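Local coordinates for protein viral CASP8 and FADD-like apoptosis regulator (Molluscum contagiosum virus subtype 1, PDB 2BBR) that blocks death-receptor-induced apoptosis by interfering with caspase-8 recruitment and activation at the death-inducing signalling complex, and also suppresses host NF-kappa-B activation, at residues 32-36 against 48-54; 106-111 against 164-169; 112-116 against 134-139. All blocks are in the same frame, centred on the assembly; numbering follows the deposited sequence.

Contact 1 (32-36 against 48-54); sequences CHDAA and SLSQQRK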
# COMPACT_ATOMS: atom_id res chain seq x y z
N CYS A 32 -1.19 -4.54 -4.23
CA CYS A 32 -1.07 -5.83 -4.89
C CYS A 32 0.20 -5.97 -5.72
O CYS A 32 0.35 -6.94 -6.46
CB CYS A 32 -2.27 -6.06 -5.81
SG CYS A 32 -3.87 -6.08 -5.01
N HIS A 33 1.12 -5.01 -5.58
CA HIS A 33 2.34 -5.02 -6.38
C HIS A 33 3.17 -6.30 -6.35
O HIS A 33 3.64 -6.76 -7.39
CB HIS A 33 3.22 -3.84 -5.98
CG HIS A 33 4.38 -3.61 -6.90
ND1 HIS A 33 4.23 -3.10 -8.17
CD2 HIS A 33 5.71 -3.83 -6.74
CE1 HIS A 33 5.41 -3.03 -8.76
NE2 HIS A 33 6.33 -3.46 -7.91
N ASP A 34 3.36 -6.88 -5.17
CA ASP A 34 4.16 -8.10 -5.04
C ASP A 34 3.43 -9.35 -5.50
O ASP A 34 4.01 -10.22 -6.16
CB ASP A 34 4.60 -8.30 -3.60
CG ASP A 34 5.33 -7.11 -3.04
OD1 ASP A 34 6.32 -6.67 -3.66
OD2 ASP A 34 4.91 -6.60 -1.98
N ALA A 35 2.15 -9.46 -5.16
CA ALA A 35 1.35 -10.63 -5.51
C ALA A 35 0.85 -10.64 -6.95
O ALA A 35 0.77 -11.71 -7.57
CB ALA A 35 0.18 -10.76 -4.55
N ALA A 36 0.51 -9.48 -7.48
CA ALA A 36 -0.01 -9.38 -8.84
C ALA A 36 0.92 -8.57 -9.74
O ALA A 36 0.64 -7.42 -10.07
CB ALA A 36 -1.40 -8.75 -8.83
N SER A 48 -5.73 -12.10 -10.45
CA SER A 48 -4.47 -12.72 -10.09
C SER A 48 -4.51 -13.23 -8.65
O SER A 48 -4.06 -14.33 -8.36
CB SER A 48 -3.32 -11.73 -10.26
OG SER A 48 -2.08 -12.36 -9.96
N LEU A 49 -5.06 -12.42 -7.75
CA LEU A 49 -5.16 -12.82 -6.36
C LEU A 49 -6.10 -14.01 -6.22
O LEU A 49 -5.86 -14.92 -5.43
CB LEU A 49 -5.65 -11.66 -5.49
CG LEU A 49 -4.71 -10.47 -5.34
CD1 LEU A 49 -5.34 -9.45 -4.40
CD2 LEU A 49 -3.36 -10.92 -4.80
N SER A 50 -7.17 -14.02 -7.01
CA SER A 50 -8.14 -15.11 -6.97
C SER A 50 -7.46 -16.42 -7.38
O SER A 50 -7.67 -17.47 -6.77
CB SER A 50 -9.30 -14.82 -7.92
OG SER A 50 -9.97 -13.63 -7.54
N GLN A 51 -6.63 -16.35 -8.42
CA GLN A 51 -5.91 -17.51 -8.93
C GLN A 51 -5.02 -18.13 -7.86
O GLN A 51 -4.79 -19.34 -7.84
CB GLN A 51 -5.03 -17.10 -10.11
CG GLN A 51 -5.79 -16.74 -11.37
CD GLN A 51 -4.92 -15.96 -12.34
OE1 GLN A 51 -3.72 -16.20 -12.44
NE2 GLN A 51 -5.53 -15.03 -13.05
N GLN A 52 -4.50 -17.28 -6.98
CA GLN A 52 -3.61 -17.71 -5.91
C GLN A 52 -4.34 -17.95 -4.60
O GLN A 52 -3.73 -18.33 -3.60
CB GLN A 52 -2.53 -16.64 -5.69
CG GLN A 52 -1.63 -16.41 -6.89
CD GLN A 52 -0.78 -15.16 -6.75
OE1 GLN A 52 -1.17 -14.08 -7.20
NE2 GLN A 52 0.37 -15.30 -6.10
N ARG A 53 -5.65 -17.74 -4.61
CA ARG A 53 -6.49 -17.88 -3.42
C ARG A 53 -5.98 -16.96 -2.32
O ARG A 53 -5.91 -17.32 -1.14
CB ARG A 53 -6.50 -19.33 -2.93
CG ARG A 53 -7.69 -19.61 -2.02
CD ARG A 53 -7.83 -21.08 -1.69
NE ARG A 53 -9.09 -21.35 -0.99
CZ ARG A 53 -9.42 -20.85 0.19
NH1 ARG A 53 -8.58 -20.04 0.83
NH2 ARG A 53 -10.59 -21.14 0.74
N LYS A 54 -5.60 -15.75 -2.72
CA LYS A 54 -5.12 -14.75 -1.78
C LYS A 54 -6.20 -13.69 -1.60
O LYS A 54 -6.10 -12.83 -0.73
CB LYS A 54 -3.84 -14.09 -2.29
CG LYS A 54 -2.63 -15.00 -2.32
CD LYS A 54 -1.41 -14.28 -2.86
CE LYS A 54 -0.19 -15.19 -2.90
NZ LYS A 54 1.00 -14.49 -3.45
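In the first death effector domain, the turn that follows helix 22-31 packs on the C-terminal end of helix 42-51, and Ala35 and Leu49 meet at its middle. Leu49 divides its isopropyl group between two neighbours: CD2 lies 3.6 Å from Ala35 CB, while CD1 lies 3.7 Å from Cys32 SG. Its CG stands anti to its own carbonyl carbon (chi1 -67°), and from there the two methyls fork toward the turn although the CB bond itself runs along the interface. Backbone spacing is smallest at Ala36 and Ser48, whose CA atoms are 5.7 Å apart; both side chains there are small, and Ala36 CB packs 3.8 Å from Ser48 CB. The turn carrying these alanines is closed by a backbone bond from Ala36 N to Cys32 O, 2.7 Å. Across the contact, helix 42-51 ends in a Schellman motif: Arg53 has positive phi (58°), and Lys54 N bonds back to Leu49 O at 2.8 Å. The extended Lys54 chain then runs across the helix end toward the turn, its NZ 4.0 Å from Ala35 CB. Within the helical bundle, Met63 of helix 57-66 touches both Cys32 and Leu49. Asp34 forms a salt bridge with Arg97 of helix 95-104 in the second domain, and loop residue Phe92 packs on Leu49.

Contact 2 (106-111 against 164-169); sequences ELDSSE and LRRLDL
Leu164 places CD2 3.7 Å from Glu111 CB, the two side chains crossing at about a right angle. After the Schellman turn at Arg165, Arg166 folds its chain at chi2 and chi3 (-58° and -62°), which brings the guanidinium across to 106-111. Its NH1 serves two acceptors there, both near the guanidinium plane: the backbone Glu106 O at 3.2 Å, and Glu111 OE2 at 2.8 Å, a salt bridge in which NH1 meets OE2 from the syn side, somewhat out of the carboxylate plane. Glu111, Arg166 and Asp168 make the charge triad of death effector domains, the last two within an RxDL sequence. The glutamate is itself held by a capping box at the start of helix 109-122, with Asp108 N donating to Glu111 OE1 and Glu111 N to Asp108 OD1 (2.7 Å). A water bound by Arg166 NH2 reaches both Glu106 O and Glu106 OE2. Asp168 then grips the guanidinium side-on, OD1 taking NE and OD2 taking NH2, each through a syn lone pair and each at 2.9 Å, which should fix the group's rotation. Leu169, in the first turn of helix 167-187, covers one guanidinium face with CD1, and the same methyl packs 3.5 Å from Leu107 CD2.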
# COMPACT_ATOMS: atom_id res chain seq x y z
N GLU A 106 -1.21 11.12 4.09
CA GLU A 106 -0.96 12.13 5.11
C GLU A 106 -0.11 13.27 4.56
O GLU A 106 0.26 14.20 5.29
CB GLU A 106 -0.23 11.51 6.31
CG GLU A 106 -1.05 10.49 7.07
CD GLU A 106 -2.28 11.08 7.73
OE1 GLU A 106 -3.11 10.30 8.24
OE2 GLU A 106 -2.42 12.33 7.74
N LEU A 107 0.20 13.19 3.27
CA LEU A 107 1.00 14.22 2.62
C LEU A 107 0.13 15.05 1.69
O LEU A 107 -0.79 14.54 1.06
CB LEU A 107 2.11 13.56 1.79
CG LEU A 107 3.17 12.76 2.55
CD1 LEU A 107 3.90 11.84 1.59
CD2 LEU A 107 4.13 13.70 3.24
N ASP A 108 0.41 16.35 1.62
CA ASP A 108 -0.34 17.22 0.72
C ASP A 108 0.47 17.31 -0.57
O ASP A 108 1.59 16.80 -0.64
CB ASP A 108 -0.56 18.61 1.34
CG ASP A 108 0.72 19.29 1.75
OD1 ASP A 108 1.63 19.42 0.91
OD2 ASP A 108 0.83 19.71 2.93
N SER A 109 -0.08 17.95 -1.59
CA SER A 109 0.60 18.06 -2.87
C SER A 109 1.95 18.76 -2.83
O SER A 109 2.86 18.40 -3.57
CB SER A 109 -0.31 18.75 -3.89
OG SER A 109 -1.48 17.99 -4.11
N SER A 110 2.08 19.78 -1.99
CA SER A 110 3.34 20.51 -1.89
C SER A 110 4.42 19.63 -1.28
O SER A 110 5.57 19.63 -1.71
CB SER A 110 3.16 21.77 -1.03
OG SER A 110 4.38 22.49 -0.93
N GLU A 111 4.04 18.87 -0.25
CA GLU A 111 4.97 17.96 0.41
C GLU A 111 5.39 16.87 -0.57
O GLU A 111 6.57 16.52 -0.67
CB GLU A 111 4.32 17.32 1.64
CG GLU A 111 4.01 18.32 2.75
CD GLU A 111 3.27 17.69 3.92
OE1 GLU A 111 2.21 17.08 3.70
OE2 GLU A 111 3.75 17.83 5.07
N LEU A 164 11.91 17.07 5.09
CA LEU A 164 10.65 17.79 4.89
C LEU A 164 10.13 18.33 6.22
O LEU A 164 9.18 19.12 6.26
CB LEU A 164 9.62 16.85 4.27
CG LEU A 164 8.24 17.39 3.92
CD1 LEU A 164 8.35 18.45 2.85
CD2 LEU A 164 7.35 16.24 3.45
N ARG A 165 10.76 17.88 7.30
CA ARG A 165 10.40 18.24 8.67
C ARG A 165 9.16 17.50 9.17
O ARG A 165 8.58 17.87 10.19
CB ARG A 165 10.23 19.75 8.82
CG ARG A 165 11.56 20.49 8.78
CD ARG A 165 11.45 21.93 9.25
NE ARG A 165 11.54 22.88 8.14
CZ ARG A 165 10.63 23.00 7.18
NH1 ARG A 165 9.55 22.23 7.17
NH2 ARG A 165 10.81 23.89 6.21
N ARG A 166 8.76 16.45 8.45
CA ARG A 166 7.63 15.64 8.88
C ARG A 166 8.21 14.51 9.72
O ARG A 166 8.24 13.34 9.31
CB ARG A 166 6.86 15.08 7.68
CG ARG A 166 5.98 16.11 6.97
CD ARG A 166 4.97 16.73 7.93
NE ARG A 166 4.04 15.75 8.48
CZ ARG A 166 2.91 15.37 7.90
NH1 ARG A 166 2.55 15.88 6.73
NH2 ARG A 166 2.13 14.47 8.49
N LEU A 167 8.71 14.88 10.89
CA LEU A 167 9.32 13.92 11.81
C LEU A 167 8.33 12.85 12.26
O LEU A 167 8.74 11.76 12.66
CB LEU A 167 9.91 14.66 13.01
CG LEU A 167 11.24 15.38 12.76
CD1 LEU A 167 11.11 16.37 11.61
CD2 LEU A 167 11.67 16.10 14.03
N ASP A 168 7.04 13.15 12.20
CA ASP A 168 6.02 12.19 12.59
C ASP A 168 5.99 11.03 11.59
O ASP A 168 5.94 9.86 11.98
CB ASP A 168 4.65 12.87 12.66
CG ASP A 168 4.23 13.53 11.35
OD1 ASP A 168 5.07 14.22 10.73
OD2 ASP A 168 3.06 13.35 10.95
N LEU A 169 6.04 11.35 10.30
CA LEU A 169 6.02 10.33 9.26
C LEU A 169 7.36 9.61 9.24
O LEU A 169 7.42 8.40 9.03
CB LEU A 169 5.71 10.97 7.90
CG LEU A 169 4.36 11.69 7.84
CD1 LEU A 169 4.18 12.31 6.46
CD2 LEU A 169 3.23 10.72 8.14
O HOH W 1 -0.73 14.29 7.93

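Contact 3 (112-116 against 134-139); sequences LRALR and SRFVEL
Apolar contacts make up most of this interface, with Leu112 and Leu139 reaching across between the two helices. Leu112 has CG anti to the backbone N (chi1 177°), and its methyls then straddle the start of helix 136-145: CD1 comes to 3.7 Å from Phe136 CA and sits near the plane of the Phe136 ring, at its edge, while CD2 lies 3.4 Å from Ser134 O. A turn later, Leu139 CD2 rests 3.8 Å from Leu115 CB, and Leu115 CD1 approaches Phe136 CE1 at 4.1 Å. The polar share is small. Arg116 NH1 gives Ser134 O a weak hydrogen bond, 3.1 Å long but bent to 128°, and the aliphatic part of the same chain adds packing, CD to Ser134 CB at 3.8 Å. The Ser134 hydroxyl bonds instead to Ser131 N. At the helix start, Glu138 OE2 accepts from Arg135 N (2.8 Å), so the side chain three residues on holds the N-cap backbone. Helices 109-122 and 136-145 thus pair inside the second death effector domain; Met160 and Leu161 of helix 155-163 touch Leu115, and on the other flank Val137 turns away to meet helix 22-31 of the first domain.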
# COMPACT_ATOMS: atom_id res chain seq x y z
N LEU A 112 4.42 16.34 -1.31
CA LEU A 112 4.71 15.29 -2.28
C LEU A 112 5.66 15.82 -3.36
O LEU A 112 6.59 15.12 -3.77
CB LEU A 112 3.42 14.78 -2.92
CG LEU A 112 3.55 13.72 -4.01
CD1 LEU A 112 4.30 12.50 -3.49
CD2 LEU A 112 2.17 13.33 -4.49
N ARG A 113 5.43 17.04 -3.82
CA ARG A 113 6.30 17.64 -4.82
C ARG A 113 7.73 17.75 -4.28
O ARG A 113 8.69 17.43 -4.98
CB ARG A 113 5.79 19.03 -5.21
CG ARG A 113 6.72 19.80 -6.14
CD ARG A 113 6.37 21.28 -6.12
NE ARG A 113 6.27 21.77 -4.75
CZ ARG A 113 7.26 21.74 -3.87
NH1 ARG A 113 8.45 21.26 -4.20
NH2 ARG A 113 7.05 22.18 -2.63
N ALA A 114 7.86 18.20 -3.04
CA ALA A 114 9.18 18.34 -2.43
C ALA A 114 9.88 16.98 -2.37
O ALA A 114 11.07 16.88 -2.65
CB ALA A 114 9.06 18.93 -1.03
N LEU A 115 9.13 15.94 -2.01
CA LEU A 115 9.70 14.60 -1.91
C LEU A 115 10.18 14.11 -3.27
O LEU A 115 11.24 13.50 -3.37
CB LEU A 115 8.67 13.63 -1.33
CG LEU A 115 8.31 13.87 0.14
CD1 LEU A 115 7.16 12.96 0.53
CD2 LEU A 115 9.53 13.60 1.02
N ARG A 116 9.39 14.36 -4.32
CA ARG A 116 9.79 13.93 -5.65
C ARG A 116 11.08 14.63 -6.06
O ARG A 116 11.95 14.03 -6.69
CB ARG A 116 8.69 14.24 -6.68
CG ARG A 116 7.42 13.42 -6.51
CD ARG A 116 6.53 13.55 -7.75
NE ARG A 116 6.21 14.95 -8.04
CZ ARG A 116 5.06 15.54 -7.75
NH1 ARG A 116 4.09 14.86 -7.16
NH2 ARG A 116 4.88 16.82 -8.04
N SER A 134 2.79 12.37 -10.46
CA SER A 134 3.12 11.15 -9.72
C SER A 134 2.62 11.14 -8.29
O SER A 134 2.87 12.06 -7.52
CB SER A 134 4.63 10.93 -9.71
OG SER A 134 5.14 10.70 -11.02
N ARG A 135 1.91 10.07 -7.93
CA ARG A 135 1.37 9.90 -6.58
C ARG A 135 2.49 9.40 -5.66
O ARG A 135 3.54 8.95 -6.14
CB ARG A 135 0.25 8.86 -6.58
CG ARG A 135 -0.90 9.12 -7.54
CD ARG A 135 -1.98 8.05 -7.36
NE ARG A 135 -3.19 8.32 -8.12
CZ ARG A 135 -3.35 8.03 -9.41
NH1 ARG A 135 -2.37 7.46 -10.10
NH2 ARG A 135 -4.49 8.32 -10.02
N PHE A 136 2.27 9.45 -4.35
CA PHE A 136 3.27 8.96 -3.41
C PHE A 136 3.58 7.48 -3.67
O PHE A 136 4.75 7.08 -3.64
CB PHE A 136 2.81 9.14 -1.96
CG PHE A 136 3.83 8.70 -0.95
CD1 PHE A 136 4.99 9.43 -0.74
CD2 PHE A 136 3.65 7.53 -0.21
CE1 PHE A 136 5.95 9.01 0.18
CE2 PHE A 136 4.59 7.11 0.71
CZ PHE A 136 5.75 7.84 0.91
N VAL A 137 2.56 6.67 -3.92
CA VAL A 137 2.82 5.25 -4.16
C VAL A 137 3.67 5.07 -5.41
O VAL A 137 4.44 4.12 -5.50
CB VAL A 137 1.52 4.42 -4.30
CG1 VAL A 137 0.82 4.33 -2.96
CG2 VAL A 137 0.60 5.02 -5.36
N GLU A 138 3.53 5.97 -6.37
CA GLU A 138 4.32 5.88 -7.58
C GLU A 138 5.77 6.29 -7.27
O GLU A 138 6.71 5.73 -7.84
CB GLU A 138 3.68 6.72 -8.69
CG GLU A 138 2.41 6.04 -9.22
CD GLU A 138 1.47 6.96 -9.99
OE1 GLU A 138 0.51 6.44 -10.59
OE2 GLU A 138 1.68 8.19 -9.98
N LEU A 139 5.95 7.23 -6.36
CA LEU A 139 7.28 7.65 -5.94
C LEU A 139 7.94 6.46 -5.23
O LEU A 139 9.12 6.16 -5.47
CB LEU A 139 7.20 8.84 -4.98
CG LEU A 139 8.49 9.22 -4.24
CD1 LEU A 139 9.58 9.57 -5.24
CD2 LEU A 139 8.21 10.40 -3.32

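How the contacts relate
Contact 1 belongs to the first death effector domain, while contacts 2 and 3 share the second, on the other side of the chain's centre; the centres of contacts 1 and 2 are about 31 Å apart. Contacts 2 and 3 use successive parts of helix 109-122 and meet directly: Leu107 CD1 lies 3.5 Å from Phe136 CD1, and Leu164 packs on Ala114. Contact 3 is the buried one and mainly apolar, with one weak polar bond. Contact 2, at the surface, carries a charged network over its leucines. Contact 1, partly buried, relies on small side chains and a leucine. Helix ends enter all three.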